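Local coordinates for protein CupA (Streptococcus pneumoniae, PDB 4F2E) that binds copper(I) through a cupredoxin-like domain and, as a copper chaperone, probably hands the metal on in copper resistance, at residues V60-N63 with E69-V72; G22-E27 with D51-P56; I29-K32 with P36-I39. All coordinates share one frame; numbering follows the deposited sequence.

In the fold
After strands 5-10 and 13-20 the chain enters strand 24-31, which serves two contacts. Residues 22-27 begin contact 2, and residues 29-32 begin contact 3. Contact 3 closes first, across the short connection to strand 37-43. It therefore nests inside the longer loop that contact 2 closes at strand 52-55. Contact 1 follows in series, joining strand 60-63 to strand 69-74. Backbone bonds link the contacts: Ala62 pairs with Ile53, and Val72 with Ile39. Phe55 also packs on Ile39 between contacts 2 and 3, whose centres lie about 14 Å apart on opposite sides of the chain's centre. Contact 2 is near the copper(I) site.

Contact 1 (V60-N63 with E69-V72); sequences VHAN and EYVV
Strands 60-63 and 69-72 run nearly antiparallel, at 169°, but their axes come no closer than 9.1 Å, and they meet mainly through side chains and are not bonded to each other as sheet neighbours. In the cupredoxin-like fold they pair with different neighbours. Ala62 bonds by its backbone to Ile53 of strand 52-55, while Tyr70 and Val72 bond to Phe41 and Ile39 of strand 37-43. The contact thus joins two edges of the β structure near the surface. Val60 and Val72 face each other at one end, and their CG1 methyls meet at 4.3 Å. Val72 is buried and also touches Ile53 and Phe41, while Val60 packs on Phe55. Tyr70 reaches across with its ring. Its CG stands anti to the backbone N (chi1 178°), which extends the ring toward strand 60-63. The Ala62 methyl meets the phenol end of this ring obliquely, with CB 3.7 Å from Tyr70 CZ. Leu64 and Pro65 also touch the tyrosine side chain. The backbone carbonyl of Asn63 lies over one ring face, displaced toward the rim; its O is 3.9 Å from Tyr70 CD1. Closest of all is the phenol oxygen, with Tyr70 OH 3.3 Å from Ala62 CB.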
# COMPACT_ATOMS: atom_id res chain seq x y z
N VAL A 60 -5.50 9.08 -2.21
CA VAL A 60 -6.10 7.85 -2.69
C VAL A 60 -7.12 7.28 -1.70
O VAL A 60 -6.84 7.14 -0.51
CB VAL A 60 -5.04 6.77 -2.97
CG1 VAL A 60 -5.70 5.45 -3.36
CG2 VAL A 60 -4.08 7.24 -4.05
N HIS A 61 -8.32 6.99 -2.20
CA HIS A 61 -9.30 6.22 -1.44
C HIS A 61 -10.16 5.45 -2.44
O HIS A 61 -10.98 6.02 -3.14
CB HIS A 61 -10.12 7.09 -0.48
CG HIS A 61 -11.05 8.06 -1.14
ND1 HIS A 61 -10.61 9.24 -1.72
CD2 HIS A 61 -12.39 8.06 -1.28
CE1 HIS A 61 -11.65 9.90 -2.20
NE2 HIS A 61 -12.74 9.20 -1.95
N ALA A 62 -9.92 4.14 -2.52
CA ALA A 62 -10.49 3.33 -3.58
C ALA A 62 -11.05 2.01 -3.09
O ALA A 62 -10.64 1.48 -2.06
CB ALA A 62 -9.44 3.08 -4.66
N ASN A 63 -12.01 1.47 -3.84
CA ASN A 63 -12.59 0.17 -3.53
C ASN A 63 -11.67 -0.97 -3.91
O ASN A 63 -11.05 -0.96 -4.97
CB ASN A 63 -13.93 0.01 -4.27
CG ASN A 63 -15.01 0.93 -3.74
OD1 ASN A 63 -14.89 1.48 -2.65
ND2 ASN A 63 -16.08 1.07 -4.51
N GLU A 69 -7.04 -8.40 -7.57
CA GLU A 69 -5.95 -7.47 -7.34
C GLU A 69 -6.40 -6.06 -7.67
O GLU A 69 -7.16 -5.84 -8.62
CB GLU A 69 -4.75 -7.81 -8.22
CG GLU A 69 -3.98 -9.05 -7.81
CD GLU A 69 -2.75 -9.27 -8.67
OE1 GLU A 69 -2.11 -10.33 -8.54
OE2 GLU A 69 -2.43 -8.37 -9.48
N TYR A 70 -5.93 -5.10 -6.89
CA TYR A 70 -6.13 -3.70 -7.21
C TYR A 70 -4.84 -2.95 -6.95
O TYR A 70 -4.24 -3.10 -5.89
CB TYR A 70 -7.26 -3.08 -6.39
CG TYR A 70 -7.44 -1.62 -6.69
CD1 TYR A 70 -8.27 -1.21 -7.72
CD2 TYR A 70 -6.77 -0.65 -5.96
CE1 TYR A 70 -8.43 0.13 -8.01
CE2 TYR A 70 -6.93 0.69 -6.24
CZ TYR A 70 -7.76 1.07 -7.27
OH TYR A 70 -7.93 2.41 -7.57
N VAL A 71 -4.41 -2.15 -7.92
CA VAL A 71 -3.12 -1.47 -7.82
C VAL A 71 -3.26 -0.00 -7.44
O VAL A 71 -3.89 0.78 -8.16
CB VAL A 71 -2.32 -1.58 -9.12
CG1 VAL A 71 -0.95 -0.93 -8.96
CG2 VAL A 71 -2.16 -3.03 -9.53
N VAL A 72 -2.66 0.36 -6.32
CA VAL A 72 -2.51 1.76 -5.95
C VAL A 72 -1.23 2.28 -6.58
O VAL A 72 -0.14 1.72 -6.38
CB VAL A 72 -2.44 1.93 -4.42
CG1 VAL A 72 -2.01 3.35 -4.07
CG2 VAL A 72 -3.79 1.61 -3.80

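Contact 2 (G22-E27 with D51-P56); sequences GGYTPE and DQIVFP
Tyr24 spans the space between strand 24-31 and strand 52-55 and touches Ile53 with the far end of its ring. The two backbones are well separated: the CA atoms of Tyr24 and Ile53 are 10.2 Å apart. From CB the tyrosine points toward strand 52-55. Its CG lies anti to the carbonyl carbon (chi1 -50°), which places the ring where its far end can meet Ile53. The first ring atoms make no close contact with segment 51-56. Further out, Tyr24 CE1 comes within 3.9 Å of Ile53 CD1, and Tyr24 CZ is 3.8 Å from the same methyl. That methyl approaches the ring obliquely. At the tip, Tyr24 OH lies 3.6 Å from Ile53 CD1. The hydroxyl is too far from the Gln52 carbonyl for a direct bond, so a water bridges them. Tyr24 OH donates to this water at 2.6 Å, and the water donates in turn to Gln52 O at 2.7 Å. The water sits at the ring edge, in its plane. With CG1 anti to the backbone N (chi1 -172°), Ile53 brings its CD1 end nearer to the ring than its CB direction would suggest. It also packs on Phe41, Phe84 and Leu64. Tyr24 touches Leu50, Met91 and the copper ligand Cys86, and its side chain is about 6 Å from a copper(I) ion. The arrangement places this water-bridged tyrosine beside the copper site of a cupredoxin-like domain.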
# COMPACT_ATOMS: atom_id res chain seq x y z
N GLY A 22 -7.32 -9.95 7.14
CA GLY A 22 -7.36 -9.51 8.52
C GLY A 22 -6.45 -8.33 8.73
O GLY A 22 -5.76 -8.21 9.75
N GLY A 23 -6.44 -7.43 7.76
CA GLY A 23 -5.49 -6.34 7.73
C GLY A 23 -4.60 -6.49 6.50
O GLY A 23 -5.03 -7.05 5.49
N TYR A 24 -3.38 -6.00 6.60
CA TYR A 24 -2.47 -5.98 5.46
C TYR A 24 -1.18 -6.67 5.84
O TYR A 24 -0.64 -6.43 6.92
CB TYR A 24 -2.20 -4.54 5.03
CG TYR A 24 -3.48 -3.77 4.87
CD1 TYR A 24 -4.33 -4.04 3.81
CD2 TYR A 24 -3.88 -2.82 5.80
CE1 TYR A 24 -5.53 -3.37 3.66
CE2 TYR A 24 -5.07 -2.14 5.66
CZ TYR A 24 -5.89 -2.42 4.58
OH TYR A 24 -7.09 -1.75 4.43
N THR A 25 -0.68 -7.55 4.98
CA THR A 25 0.63 -8.13 5.19
C THR A 25 1.39 -8.19 3.87
O THR A 25 0.87 -8.69 2.87
CB THR A 25 0.55 -9.52 5.87
OG1 THR A 25 1.86 -9.93 6.28
CG2 THR A 25 -0.03 -10.57 4.92
N PRO A 26 2.60 -7.62 3.84
CA PRO A 26 3.22 -6.91 4.97
C PRO A 26 2.55 -5.56 5.25
O PRO A 26 2.02 -4.93 4.32
CB PRO A 26 4.65 -6.68 4.47
CG PRO A 26 4.52 -6.60 2.99
CD PRO A 26 3.45 -7.59 2.64
N GLU A 27 2.55 -5.14 6.51
CA GLU A 27 1.95 -3.87 6.90
C GLU A 27 3.01 -2.79 7.11
O GLU A 27 2.71 -1.68 7.54
CB GLU A 27 1.10 -4.03 8.17
CG GLU A 27 1.89 -4.43 9.40
CD GLU A 27 1.01 -4.64 10.62
OE1 GLU A 27 -0.20 -4.89 10.45
OE2 GLU A 27 1.53 -4.55 11.75
N ASP A 51 -13.28 -3.10 2.65
CA ASP A 51 -13.82 -2.75 1.34
C ASP A 51 -13.02 -1.66 0.61
O ASP A 51 -13.01 -1.62 -0.62
CB ASP A 51 -15.28 -2.30 1.46
CG ASP A 51 -16.23 -3.47 1.56
OD1 ASP A 51 -15.81 -4.62 1.31
OD2 ASP A 51 -17.42 -3.23 1.86
N GLN A 52 -12.37 -0.79 1.37
CA GLN A 52 -11.63 0.31 0.77
C GLN A 52 -10.20 0.41 1.27
O GLN A 52 -9.88 -0.04 2.37
CB GLN A 52 -12.35 1.64 1.01
CG GLN A 52 -13.68 1.76 0.31
CD GLN A 52 -14.84 1.86 1.27
OE1 GLN A 52 -14.76 2.56 2.28
NE2 GLN A 52 -15.93 1.17 0.96
N ILE A 53 -9.34 0.99 0.44
CA ILE A 53 -7.96 1.28 0.82
C ILE A 53 -7.75 2.79 0.73
O ILE A 53 -8.23 3.44 -0.21
CB ILE A 53 -6.94 0.54 -0.08
CG1 ILE A 53 -5.52 0.70 0.46
CG2 ILE A 53 -7.03 1.02 -1.53
CD1 ILE A 53 -5.31 0.10 1.84
N VAL A 54 -7.05 3.34 1.72
CA VAL A 54 -6.84 4.79 1.81
C VAL A 54 -5.37 5.12 2.06
O VAL A 54 -4.75 4.58 2.98
CB VAL A 54 -7.69 5.41 2.95
CG1 VAL A 54 -7.54 6.92 2.97
CG2 VAL A 54 -9.15 5.02 2.80
N PHE A 55 -4.81 5.99 1.21
CA PHE A 55 -3.50 6.59 1.43
C PHE A 55 -3.75 8.09 1.55
O PHE A 55 -3.73 8.80 0.55
CB PHE A 55 -2.56 6.32 0.26
CG PHE A 55 -1.97 4.93 0.25
CD1 PHE A 55 -2.76 3.84 -0.07
CD2 PHE A 55 -0.62 4.74 0.51
CE1 PHE A 55 -2.21 2.56 -0.09
CE2 PHE A 55 -0.07 3.47 0.49
CZ PHE A 55 -0.87 2.38 0.18
N PRO A 56 -3.98 8.58 2.78
CA PRO A 56 -4.44 9.96 2.97
C PRO A 56 -3.44 11.02 2.51
O PRO A 56 -3.87 12.11 2.11
CB PRO A 56 -4.66 10.05 4.49
CG PRO A 56 -3.78 8.99 5.06
CD PRO A 56 -3.79 7.88 4.06
O HOH W 1 -8.94 -2.54 2.71

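Contact 3 (I29-K32 with P36-I39); sequences IVLK and PARI
Leu31 meets Ala37 through a single methyl, with Leu31 CD2 3.5 Å from Ala37 CB. The same CD2 comes within 4.4 Å of Ile39 CD1, so one leucine branch touches both Ala37 and Ile39. Ile39 CD1 in turn meets Ile29 CD1 at 4.3 Å. All four residues are buried, and their CB atoms point toward the other strand. Leu31 has CG anti to the carbonyl carbon (chi1 -85°), which helps bring its CD2 branch to the alanine. Ile29 instead reaches across with its extended CG1 arm, chi2 179°. The strands run almost antiparallel, at 165°, with axes no nearer than 10.0 Å. They are consecutive strands of the cupredoxin-like fold, yet here they face each other across a hydrophobic interior and are not bonded as sheet neighbours. Met95 of strand 92-97 packs on Ile29, Leu31 and Ile39, so it touches residues of both strands, and Ile16 adds to the packing on Ile29. Gln14 touches both Leu31 and Ala37, and its OE1 accepts a hydrogen bond from Lys32 N. Further out, backbone bonds hold Ile29 and Leu31 to Ile96, while Arg38 points away and forms a salt bridge with Glu15.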
# COMPACT_ATOMS: atom_id res chain seq x y z
N ILE A 29 6.04 -1.30 4.70
CA ILE A 29 6.66 -1.34 3.38
C ILE A 29 7.62 -0.17 3.18
O ILE A 29 7.43 0.90 3.75
CB ILE A 29 5.59 -1.37 2.25
CG1 ILE A 29 4.76 -0.09 2.25
CG2 ILE A 29 4.70 -2.59 2.41
CD1 ILE A 29 3.71 -0.06 1.14
N VAL A 30 8.64 -0.40 2.37
CA VAL A 30 9.70 0.58 2.18
C VAL A 30 9.91 0.86 0.70
O VAL A 30 10.23 -0.05 -0.07
CB VAL A 30 11.02 0.11 2.82
CG1 VAL A 30 12.09 1.18 2.68
CG2 VAL A 30 10.81 -0.22 4.29
N LEU A 31 9.73 2.12 0.31
CA LEU A 31 9.84 2.53 -1.09
C LEU A 31 10.98 3.52 -1.30
O LEU A 31 11.38 4.23 -0.37
CB LEU A 31 8.53 3.16 -1.56
CG LEU A 31 7.44 2.21 -2.08
CD1 LEU A 31 7.08 1.15 -1.04
CD2 LEU A 31 6.21 3.00 -2.50
N LYS A 32 11.49 3.56 -2.53
CA LYS A 32 12.51 4.53 -2.91
C LYS A 32 11.87 5.85 -3.33
O LYS A 32 10.92 5.87 -4.11
CB LYS A 32 13.37 3.99 -4.05
CG LYS A 32 14.40 2.95 -3.66
CD LYS A 32 15.36 2.70 -4.81
CE LYS A 32 16.40 1.65 -4.45
NZ LYS A 32 17.25 2.09 -3.31
N PRO A 36 8.27 5.85 -9.49
CA PRO A 36 6.84 5.50 -9.61
C PRO A 36 6.57 4.14 -8.98
O PRO A 36 7.31 3.20 -9.22
CB PRO A 36 6.62 5.45 -11.12
CG PRO A 36 7.65 6.39 -11.67
CD PRO A 36 8.85 6.22 -10.79
N ALA A 37 5.52 4.06 -8.17
CA ALA A 37 5.25 2.85 -7.40
C ALA A 37 3.94 2.17 -7.75
O ALA A 37 2.94 2.83 -8.07
CB ALA A 37 5.30 3.16 -5.90
N ARG A 38 3.97 0.85 -7.70
CA ARG A 38 2.79 0.00 -7.81
C ARG A 38 2.66 -0.75 -6.50
O ARG A 38 3.52 -1.57 -6.16
CB ARG A 38 2.94 -1.00 -8.95
CG ARG A 38 2.83 -0.41 -10.34
CD ARG A 38 3.29 -1.41 -11.40
NE ARG A 38 2.76 -2.75 -11.18
CZ ARG A 38 1.54 -3.15 -11.52
NH1 ARG A 38 0.70 -2.29 -12.10
NH2 ARG A 38 1.15 -4.39 -11.29
N ILE A 39 1.60 -0.47 -5.75
CA ILE A 39 1.32 -1.20 -4.53
C ILE A 39 0.11 -2.07 -4.83
O ILE A 39 -1.02 -1.58 -4.95
CB ILE A 39 1.07 -0.25 -3.35
CG1 ILE A 39 2.19 0.78 -3.27
CG2 ILE A 39 0.97 -1.03 -2.04
CD1 ILE A 39 1.97 1.88 -2.24